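Local atomic coordinates of RagA protein (Porphyromonas gingivalis, PDB entry 6SLN), a protein that probably imports peptides or other nutrients across the outer membrane as a TonB-dependent receptor, with a beta-barrel and a plug domain. Residues A[799-804]-A[896-901]; A[246-251]-A[884-889]. All blocks are in the same frame, centred on the assembly; numbering follows the deposited sequence.

Interaction 1: A[799-804]-A[896-901]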
loop_
_atom_site.group_PDB
_atom_site.type_symbol
_atom_site.label_atom_id
_atom_site.label_comp_id
_atom_site.label_asym_id
_atom_site.label_seq_id
_atom_site.Cartn_x
_atom_site.Cartn_y
_atom_site.Cartn_z
ATOM N N ALA A 799 6.783 -55.018 7.675
ATOM C CA ALA A 799 7.471 -56.307 7.781
ATOM C C ALA A 799 8.270 -56.572 6.508
ATOM O O ALA A 799 9.485 -56.346 6.459
ATOM C CB ALA A 799 6.480 -57.447 8.052
ATOM N N GLY A 800 7.598 -57.038 5.468
ATOM C CA GLY A 800 8.204 -57.041 4.154
ATOM C C GLY A 800 7.181 -57.356 3.090
ATOM O O GLY A 800 6.123 -56.731 3.021
ATOM N N ILE A 801 7.466 -58.337 2.254
ATOM C CA ILE A 801 6.474 -58.839 1.322
ATOM C C ILE A 801 6.324 -60.343 1.521
ATOM O O ILE A 801 7.278 -61.037 1.883
ATOM C CB ILE A 801 6.820 -58.494 -0.141
ATOM C CG1 ILE A 801 7.975 -59.347 -0.662
ATOM C CG2 ILE A 801 7.160 -57.020 -0.270
ATOM C CD1 ILE A 801 8.009 -59.439 -2.198
ATOM N N ASP A 802 5.100 -60.821 1.353
ATOM C CA ASP A 802 4.837 -62.238 1.202
ATOM C C ASP A 802 5.282 -62.653 -0.198
ATOM O O ASP A 802 4.737 -62.173 -1.201
ATOM C CB ASP A 802 3.350 -62.482 1.437
ATOM C CG ASP A 802 2.928 -63.885 1.128
ATOM O OD1 ASP A 802 3.797 -64.771 0.956
ATOM O OD2 ASP A 802 1.703 -64.085 1.054
ATOM N N LYS A 803 6.284 -63.532 -0.276
ATOM C CA LYS A 803 6.909 -63.863 -1.556
ATOM C C LYS A 803 6.107 -64.862 -2.384
ATOM O O LYS A 803 6.505 -65.164 -3.517
ATOM C CB LYS A 803 8.325 -64.387 -1.324
ATOM C CG LYS A 803 9.143 -63.472 -0.426
ATOM C CD LYS A 803 10.518 -63.241 -1.012
ATOM C CE LYS A 803 11.556 -63.007 0.070
ATOM N NZ LYS A 803 12.589 -64.082 0.048
ATOM N N LYS A 804 4.987 -65.360 -1.852
ATOM C CA LYS A 804 4.033 -66.171 -2.595
ATOM C C LYS A 804 2.939 -65.340 -3.262
ATOM O O LYS A 804 2.200 -65.879 -4.105
ATOM C CB LYS A 804 3.406 -67.211 -1.658
ATOM C CG LYS A 804 4.410 -67.837 -0.689
ATOM C CD LYS A 804 3.742 -68.394 0.550
ATOM C CE LYS A 804 3.081 -69.737 0.294
ATOM N NZ LYS A 804 2.495 -70.298 1.552
ATOM N N ASN A 896 13.067 -54.669 -10.083
ATOM C CA ASN A 896 13.053 -56.007 -9.508
ATOM C C ASN A 896 11.779 -56.292 -8.704
ATOM O O ASN A 896 11.802 -57.105 -7.775
ATOM C CB ASN A 896 14.295 -56.218 -8.642
ATOM C CG ASN A 896 14.783 -57.653 -8.681
ATOM O OD1 ASN A 896 14.280 -58.469 -9.457
ATOM N ND2 ASN A 896 15.762 -57.972 -7.843
ATOM N N ALA A 897 10.667 -55.639 -9.047
ATOM C CA ALA A 897 9.396 -55.895 -8.381
ATOM C C ALA A 897 8.979 -57.351 -8.538
ATOM O O ALA A 897 9.329 -58.020 -9.521
ATOM C CB ALA A 897 8.301 -54.996 -8.951
ATOM N N TRP A 898 8.196 -57.825 -7.562
ATOM C CA TRP A 898 7.772 -59.221 -7.511
ATOM C C TRP A 898 6.828 -59.535 -8.659
ATOM O O TRP A 898 5.858 -58.815 -8.899
ATOM C CB TRP A 898 7.088 -59.512 -6.177
ATOM C CG TRP A 898 6.648 -60.945 -5.937
ATOM C CD1 TRP A 898 7.258 -61.857 -5.127
ATOM C CD2 TRP A 898 5.476 -61.599 -6.458
ATOM N NE1 TRP A 898 6.556 -63.037 -5.122
ATOM C CE2 TRP A 898 5.462 -62.908 -5.935
ATOM C CE3 TRP A 898 4.447 -61.209 -7.318
ATOM C CZ2 TRP A 898 4.469 -63.832 -6.252
ATOM C CZ3 TRP A 898 3.468 -62.130 -7.640
ATOM C CH2 TRP A 898 3.483 -63.425 -7.103
ATOM N N THR A 899 7.134 -60.604 -9.383
ATOM C CA THR A 899 6.258 -61.161 -10.397
ATOM C C THR A 899 6.190 -62.656 -10.154
ATOM O O THR A 899 6.908 -63.201 -9.315
ATOM C CB THR A 899 6.742 -60.846 -11.830
ATOM O OG1 THR A 899 7.646 -61.858 -12.297
ATOM C CG2 THR A 899 7.426 -59.467 -11.900
ATOM N N GLU A 900 5.308 -63.330 -10.883
ATOM C CA GLU A 900 5.313 -64.783 -10.816
ATOM C C GLU A 900 6.642 -65.342 -11.292
ATOM O O GLU A 900 7.115 -66.357 -10.767
ATOM C CB GLU A 900 4.166 -65.355 -11.642
ATOM C CG GLU A 900 3.538 -66.582 -11.007
ATOM C CD GLU A 900 3.296 -66.391 -9.522
ATOM O OE1 GLU A 900 2.392 -65.601 -9.164
ATOM O OE2 GLU A 900 4.012 -67.023 -8.716
ATOM N N ASP A 901 7.266 -64.686 -12.262
ATOM C CA ASP A 901 8.542 -65.138 -12.793
ATOM C C ASP A 901 9.729 -64.572 -12.027
ATOM O O ASP A 901 10.874 -64.888 -12.363
ATOM C CB ASP A 901 8.657 -64.766 -14.275
ATOM C CG ASP A 901 7.377 -65.036 -15.049
ATOM O OD1 ASP A 901 6.962 -66.213 -15.145
ATOM O OD2 ASP A 901 6.782 -64.064 -15.558
#

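Interaction 2: A[246-251]-A[884-889]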
loop_
_atom_site.group_PDB
_atom_site.type_symbol
_atom_site.label_atom_id
_atom_site.label_comp_id
_atom_site.label_asym_id
_atom_site.label_seq_id
_atom_site.Cartn_x
_atom_site.Cartn_y
_atom_site.Cartn_z
ATOM N N LEU A 246 11.170 -45.565 -19.007
ATOM C CA LEU A 246 10.233 -45.796 -20.104
ATOM C C LEU A 246 9.873 -47.272 -20.227
ATOM O O LEU A 246 8.703 -47.623 -20.411
ATOM C CB LEU A 246 10.803 -45.270 -21.416
ATOM C CG LEU A 246 9.992 -45.603 -22.677
ATOM C CD1 LEU A 246 8.566 -45.121 -22.529
ATOM C CD2 LEU A 246 10.630 -44.971 -23.911
ATOM N N ASP A 247 10.855 -48.158 -20.114
ATOM C CA ASP A 247 10.526 -49.578 -20.157
ATOM C C ASP A 247 9.630 -49.954 -18.994
ATOM O O ASP A 247 8.665 -50.710 -19.158
ATOM C CB ASP A 247 11.795 -50.424 -20.136
ATOM C CG ASP A 247 11.553 -51.829 -20.623
ATOM O OD1 ASP A 247 10.928 -51.983 -21.702
ATOM O OD2 ASP A 247 11.983 -52.772 -19.920
ATOM N N PHE A 248 9.935 -49.422 -17.812
ATOM C CA PHE A 248 9.155 -49.710 -16.611
ATOM C C PHE A 248 7.691 -49.323 -16.802
ATOM O O PHE A 248 6.793 -50.149 -16.626
ATOM C CB PHE A 248 9.797 -48.971 -15.436
ATOM C CG PHE A 248 9.047 -49.064 -14.150
ATOM C CD1 PHE A 248 8.870 -50.279 -13.512
ATOM C CD2 PHE A 248 8.557 -47.920 -13.550
ATOM C CE1 PHE A 248 8.197 -50.352 -12.314
ATOM C CE2 PHE A 248 7.882 -47.988 -12.346
ATOM C CZ PHE A 248 7.702 -49.203 -11.731
ATOM N N GLN A 249 7.437 -48.090 -17.232
ATOM C CA GLN A 249 6.065 -47.632 -17.409
ATOM C C GLN A 249 5.326 -48.448 -18.459
ATOM O O GLN A 249 4.138 -48.737 -18.302
ATOM C CB GLN A 249 6.055 -46.154 -17.793
ATOM C CG GLN A 249 6.713 -45.227 -16.781
ATOM C CD GLN A 249 6.919 -43.840 -17.348
ATOM O OE1 GLN A 249 7.520 -43.680 -18.422
ATOM N NE2 GLN A 249 6.391 -42.827 -16.657
ATOM N N VAL A 250 6.002 -48.820 -19.546
ATOM C CA VAL A 250 5.307 -49.564 -20.591
ATOM C C VAL A 250 4.953 -50.950 -20.098
ATOM O O VAL A 250 3.873 -51.470 -20.396
ATOM C CB VAL A 250 6.144 -49.626 -21.881
ATOM C CG1 VAL A 250 5.371 -50.360 -22.964
ATOM C CG2 VAL A 250 6.468 -48.239 -22.356
ATOM N N LYS A 251 5.853 -51.569 -19.335
ATOM C CA LYS A 251 5.569 -52.899 -18.804
ATOM C C LYS A 251 4.534 -52.850 -17.688
ATOM O O LYS A 251 3.762 -53.797 -17.517
ATOM C CB LYS A 251 6.855 -53.553 -18.303
ATOM C CG LYS A 251 7.663 -54.193 -19.377
ATOM C CD LYS A 251 9.004 -54.652 -18.847
ATOM C CE LYS A 251 9.883 -55.168 -19.970
ATOM N NZ LYS A 251 11.191 -55.628 -19.433
ATOM N N GLY A 884 1.409 -46.038 -8.001
ATOM C CA GLY A 884 0.848 -44.750 -8.353
ATOM C C GLY A 884 1.982 -43.784 -8.600
ATOM O O GLY A 884 3.150 -44.096 -8.357
ATOM N N LEU A 885 1.613 -42.588 -9.071
ATOM C CA LEU A 885 2.577 -41.582 -9.512
ATOM C C LEU A 885 3.491 -42.143 -10.601
ATOM O O LEU A 885 4.690 -41.868 -10.657
ATOM C CB LEU A 885 3.373 -41.051 -8.330
ATOM C CG LEU A 885 2.430 -40.241 -7.460
ATOM C CD1 LEU A 885 2.684 -40.543 -5.995
ATOM C CD2 LEU A 885 2.599 -38.779 -7.781
ATOM N N MET A 886 2.914 -42.947 -11.480
ATOM C CA MET A 886 3.735 -43.749 -12.365
ATOM C C MET A 886 4.313 -42.939 -13.522
ATOM O O MET A 886 5.022 -43.504 -14.363
ATOM C CB MET A 886 2.921 -44.936 -12.865
ATOM C CG MET A 886 2.482 -45.871 -11.738
ATOM S SD MET A 886 3.855 -46.783 -11.017
ATOM C CE MET A 886 4.373 -47.796 -12.410
ATOM N N GLN A 887 4.043 -41.632 -13.571
ATOM C CA GLN A 887 4.697 -40.732 -14.510
ATOM C C GLN A 887 5.994 -40.167 -13.959
ATOM O O GLN A 887 6.713 -39.478 -14.686
ATOM C CB GLN A 887 3.765 -39.585 -14.890
ATOM C CG GLN A 887 3.603 -38.547 -13.787
ATOM C CD GLN A 887 2.324 -38.739 -13.001
ATOM O OE1 GLN A 887 1.987 -39.858 -12.574
ATOM N NE2 GLN A 887 1.587 -37.648 -12.816
ATOM N N LEU A 888 6.316 -40.441 -12.704
ATOM C CA LEU A 888 7.523 -39.910 -12.100
ATOM C C LEU A 888 8.652 -40.918 -12.198
ATOM O O LEU A 888 8.437 -42.132 -12.107
ATOM C CB LEU A 888 7.305 -39.551 -10.632
ATOM C CG LEU A 888 6.057 -38.743 -10.337
ATOM C CD1 LEU A 888 5.954 -38.497 -8.840
ATOM C CD2 LEU A 888 6.133 -37.453 -11.106
ATOM N N ASN A 889 9.865 -40.392 -12.358
ATOM C CA ASN A 889 11.045 -41.239 -12.303
ATOM C C ASN A 889 11.115 -41.895 -10.934
ATOM O O ASN A 889 10.780 -41.274 -9.921
ATOM C CB ASN A 889 12.307 -40.421 -12.571
ATOM C CG ASN A 889 13.515 -41.285 -12.875
ATOM O OD1 ASN A 889 13.409 -42.294 -13.586
ATOM N ND2 ASN A 889 14.678 -40.893 -12.346
#

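Interaction 1: A[799-804]-A[896-901]
With CG set opposite its own backbone N (chi1 -177°), W898 sends its indole across to the turn that follows I801, and the nitrogen-bearing edge of the ring reaches the backbone carbonyl of K803. The hydrogen bond from W898 NE1 to K803 O is 2.7 Å long with an N-H...O angle of 154°. The oxygen lies close to the indole plane, as suits the N-H, but the approach to the carbonyl is bent: the C=O...N angle is 111° and the donor stands well above the carbonyl plane, not on a lone pair. Carbon atoms of the ring touch too. I801 CD1 comes within 3.9 Å of W898 CD1, at an oblique angle to the ring, while on the six-membered side W898 CZ2 lies 3.7 Å from the carbonyl carbon of K804. Apart from I801, the contact is with backbone of the turn, and the two lysines contribute mainly main-chain atoms, their CB atoms being directed away from 896-901. The turn has its own brace: D802 OD1 accepts from K804 N at 3.1 Å, from above the carboxylate plane, closing an Asx turn around K803, whose carbonyl the indole uses. In all, 169 Å² of surface is buried, at the periphery of the protein. Here strand 792-802, which pairs with 807-812, and the turn after it meet the long loop between helix 874-879 and strand 921-937; P908 of that loop also touches I801, and K903 and K909 touch the side chain of W898.

Interaction 2: A[246-251]-A[884-889]
Q249 and M886 are the residues whose CA atoms come nearest, 6.8 Å apart, where a helical turn of 246-251 faces a type I beta turn running from L885 to L888. The beta turn is closed by L888 N donating to L885 O at 3.0 Å, and the carbonyl of M886, inside the turn, is taken by Q249: NE2 donates to M886 O over 2.8 Å, nearly straight at 173°. The oxygen lies in the plane of the glutamine amide, and the donor lies in the carbonyl plane on a lone pair, so both partners are well aligned. An extended side chain beyond CG (chi2 168°) carries the amide outward from the helix to this point. The other end of that amide is also held, since Q249 OE1 accepts from the hydroxyl of Y400, with a weak bond from W255 NE1; the buried amide is thus fixed in rotation. Beside it, M886 bends at chi2 (-70°) and again at chi3 and brings its methyl CE to F248 CE2 at 3.5 Å. The sulfur stays farther off, M886 SD lying 5.4 Å from the centroid of the F248 ring in an oblique Met-aromatic contact, with the two side chains crossing at about a right angle. Helix 242-252 thereby joins the loop between helix 874-879 and strand 921-937. Helix 261-276 packs against L246 and D247, F878 of helix 874-879 lies against L885 and L888, and the backbone of a different protein in the assembly packs on L885 and Q887.

Interactions 1 and 2 draw on the same long loop between helix 874-879 and strand 921-937: residues 884-889 meet helix 242-252, and a little farther along 896-901 meet strand 792-802 and the turn after it. Their centres are 19 Å apart and their nearest atoms about 6 Å apart, so they do not touch. L910, later in the loop, touches A897 of the 896-901 segment and F248 of interaction 2, giving an indirect connection. The centre of interaction 1 lies about 42 Å, and that of interaction 2 about 37 Å, from the centre of the chain, on the same side. No residue of either contact belongs to the phospholipid pocket, which includes A448, F501 and H523 on barrel strands.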